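Side-chain contact in oxysterol-binding protein homolog 1 (Saccharomyces cerevisiae, PDB 5H28), which carries sterols and other lipids between membranes, its ankyrin-repeat region, the part in this crystal, targeting it to the nucleus-vacuole junction through NVJ1: residues A[158-163]-A[202-207]. Numbering follows the deposited sequence.
Sequences RDFGHL and CRWLLE
On helix 199-207 the contact is carried almost entirely by Trp-204, which lays one face of its indole against Phe-160 and Leu-163 of helix 160-167. Following helix 199-207 along the chain, Trp-204 is the first residue to point at the opposite helix. Its ring carbon CG lies anti to the backbone N (chi1 -168°), which carries the indole toward helix 160-167. Phe-160 comes in over the five-membered ring with its CD1-CE1 edge, an edge-to-face pair with centroids 4.9 Å apart and planes at 51°, well short of perpendicular. Phe-160 CE1 sits 3.7 Å from Trp-204 CG, and Phe-160 CD1 lies 3.7 Å from Trp-204 CD1. Over the six-membered ring, on the same face, Leu-163 CB sits 3.6 Å from Trp-204 CH2, with Leu-163 CD1 also above that face. The indole nitrogen NE1 bonds to Glu-164 OE2, on the helix that also supplies Phe-160 and Leu-163, and His-208 stacks with the indole. Next along the chain, Leu-205 CD2 borders the indole edge in its plane, and that side chain also packs on Val-189 and Phe-193 of helix 189-196. The predicted third ankyrin repeat, through helix 199-207, is thus joined to the helix that follows the long helix 130-156, a helix whose N-cap is Asp-159, its OD1 accepting from His-162 N. Between these two segments the chemistry is wholly apolar and aromatic, so shape complementarity and dispersion probably govern how they meet, with the NE1 bond to Glu-164 likely limiting how far the indole can swing.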
loop_
_atom_site.group_PDB
_atom_site.type_symbol
_atom_site.label_atom_id
_atom_site.label_comp_id
_atom_site.label_asym_id
_atom_site.label_seq_id
_atom_site.Cartn_x
_atom_site.Cartn_y
_atom_site.Cartn_z
ATOM N N ARG A 158 -6.141 -8.214 18.823
ATOM C CA ARG A 158 -6.703 -6.897 19.119
ATOM C C ARG A 158 -5.612 -5.854 19.324
ATOM O O ARG A 158 -5.591 -5.141 20.329
ATOM C CB ARG A 158 -7.605 -6.979 20.357
ATOM C CG ARG A 158 -8.695 -5.919 20.414
ATOM C CD ARG A 158 -9.648 -6.213 21.569
ATOM N NE ARG A 158 -10.844 -5.372 21.567
ATOM C CZ ARG A 158 -10.953 -4.202 22.189
ATOM N NH1 ARG A 158 -9.933 -3.712 22.880
ATOM N NH2 ARG A 158 -12.091 -3.522 22.125
ATOM N N ASP A 159 -4.713 -5.774 18.352
ATOM C CA ASP A 159 -3.596 -4.837 18.379
ATOM C C ASP A 159 -3.927 -3.667 17.455
ATOM O O ASP A 159 -3.646 -3.713 16.253
ATOM C CB ASP A 159 -2.331 -5.546 17.890
ATOM C CG ASP A 159 -1.095 -4.677 17.979
ATOM O OD1 ASP A 159 -1.228 -3.441 18.065
ATOM O OD2 ASP A 159 0.018 -5.241 17.948
ATOM N N PHE A 160 -4.519 -2.616 18.012
ATOM C CA PHE A 160 -4.895 -1.454 17.213
ATOM C C PHE A 160 -3.712 -0.723 16.593
ATOM O O PHE A 160 -3.835 -0.158 15.512
ATOM C CB PHE A 160 -5.746 -0.492 18.049
ATOM C CG PHE A 160 -7.140 -0.994 18.308
ATOM C CD1 PHE A 160 -8.057 -1.111 17.266
ATOM C CD2 PHE A 160 -7.529 -1.371 19.587
ATOM C CE1 PHE A 160 -9.341 -1.598 17.495
ATOM C CE2 PHE A 160 -8.810 -1.861 19.829
ATOM C CZ PHE A 160 -9.719 -1.975 18.780
ATOM N N GLY A 161 -2.567 -0.730 17.267
ATOM C CA GLY A 161 -1.400 -0.078 16.701
ATOM C C GLY A 161 -1.008 -0.773 15.408
ATOM O O GLY A 161 -0.770 -0.133 14.385
ATOM N N HIS A 162 -0.948 -2.100 15.456
ATOM C CA HIS A 162 -0.589 -2.890 14.282
ATOM C C HIS A 162 -1.637 -2.704 13.183
ATOM O O HIS A 162 -1.294 -2.542 12.013
ATOM C CB HIS A 162 -0.476 -4.367 14.664
ATOM C CG HIS A 162 0.190 -5.218 13.627
ATOM N ND1 HIS A 162 0.417 -6.566 13.811
ATOM C CD2 HIS A 162 0.664 -4.923 12.392
ATOM C CE1 HIS A 162 0.999 -7.063 12.735
ATOM N NE2 HIS A 162 1.160 -6.088 11.860
ATOM N N LEU A 163 -2.916 -2.721 13.558
ATOM C CA LEU A 163 -3.990 -2.536 12.583
ATOM C C LEU A 163 -3.868 -1.192 11.873
ATOM O O LEU A 163 -4.114 -1.098 10.674
ATOM C CB LEU A 163 -5.357 -2.624 13.267
ATOM C CG LEU A 163 -5.820 -4.020 13.683
ATOM C CD1 LEU A 163 -7.040 -3.904 14.584
ATOM C CD2 LEU A 163 -6.145 -4.840 12.446
ATOM N N CYS A 202 -15.822 -3.315 16.285
ATOM C CA CYS A 202 -16.781 -3.123 15.200
ATOM C C CYS A 202 -16.773 -1.658 14.763
ATOM O O CYS A 202 -16.729 -1.367 13.570
ATOM C CB CYS A 202 -18.192 -3.529 15.636
ATOM S SG CYS A 202 -18.455 -5.314 15.765
ATOM N N ARG A 203 -16.807 -0.741 15.730
ATOM C CA ARG A 203 -16.794 0.689 15.425
ATOM C C ARG A 203 -15.523 1.059 14.667
ATOM O O ARG A 203 -15.571 1.814 13.695
ATOM C CB ARG A 203 -16.878 1.516 16.712
ATOM C CG ARG A 203 -18.208 1.430 17.442
ATOM C CD ARG A 203 -18.153 2.217 18.749
ATOM N NE ARG A 203 -19.368 2.056 19.546
ATOM C CZ ARG A 203 -20.543 2.598 19.247
ATOM N NH1 ARG A 203 -20.674 3.352 18.164
ATOM N NH2 ARG A 203 -21.593 2.376 20.024
ATOM N N TRP A 204 -14.389 0.522 15.108
ATOM C CA TRP A 204 -13.107 0.804 14.465
ATOM C C TRP A 204 -13.122 0.318 13.018
ATOM O O TRP A 204 -12.689 1.020 12.107
ATOM C CB TRP A 204 -11.969 0.110 15.222
ATOM C CG TRP A 204 -10.595 0.565 14.801
ATOM C CD1 TRP A 204 -9.854 1.569 15.361
ATOM C CD2 TRP A 204 -9.808 0.041 13.724
ATOM N NE1 TRP A 204 -8.655 1.698 14.702
ATOM C CE2 TRP A 204 -8.600 0.775 13.691
ATOM C CE3 TRP A 204 -10.006 -0.977 12.781
ATOM C CZ2 TRP A 204 -7.593 0.523 12.751
ATOM C CZ3 TRP A 204 -9.004 -1.227 11.846
ATOM C CH2 TRP A 204 -7.813 -0.478 11.839
ATOM N N LEU A 205 -13.627 -0.892 12.806
ATOM C CA LEU A 205 -13.683 -1.453 11.465
ATOM C C LEU A 205 -14.581 -0.626 10.551
ATOM O O LEU A 205 -14.219 -0.348 9.407
ATOM C CB LEU A 205 -14.168 -2.904 11.531
ATOM C CG LEU A 205 -13.183 -3.876 12.194
ATOM C CD1 LEU A 205 -13.880 -5.194 12.463
ATOM C CD2 LEU A 205 -11.957 -4.069 11.300
ATOM N N LEU A 206 -15.742 -0.220 11.059
ATOM C CA LEU A 206 -16.671 0.582 10.275
ATOM C C LEU A 206 -16.037 1.907 9.874
ATOM O O LEU A 206 -16.209 2.365 8.746
ATOM C CB LEU A 206 -17.954 0.846 11.070
ATOM C CG LEU A 206 -19.032 -0.244 11.084
ATOM C CD1 LEU A 206 -19.667 -0.351 9.713
ATOM C CD2 LEU A 206 -18.442 -1.566 11.493
ATOM N N GLU A 207 -15.294 2.520 10.790
ATOM C CA GLU A 207 -14.660 3.797 10.483
ATOM C C GLU A 207 -13.498 3.641 9.508
ATOM O O GLU A 207 -13.035 4.622 8.925
ATOM C CB GLU A 207 -14.188 4.495 11.768
ATOM C CG GLU A 207 -13.175 3.726 12.591
ATOM C CD GLU A 207 -12.689 4.514 13.796
ATOM O OE1 GLU A 207 -12.030 5.556 13.598
ATOM O OE2 GLU A 207 -12.970 4.091 14.940
#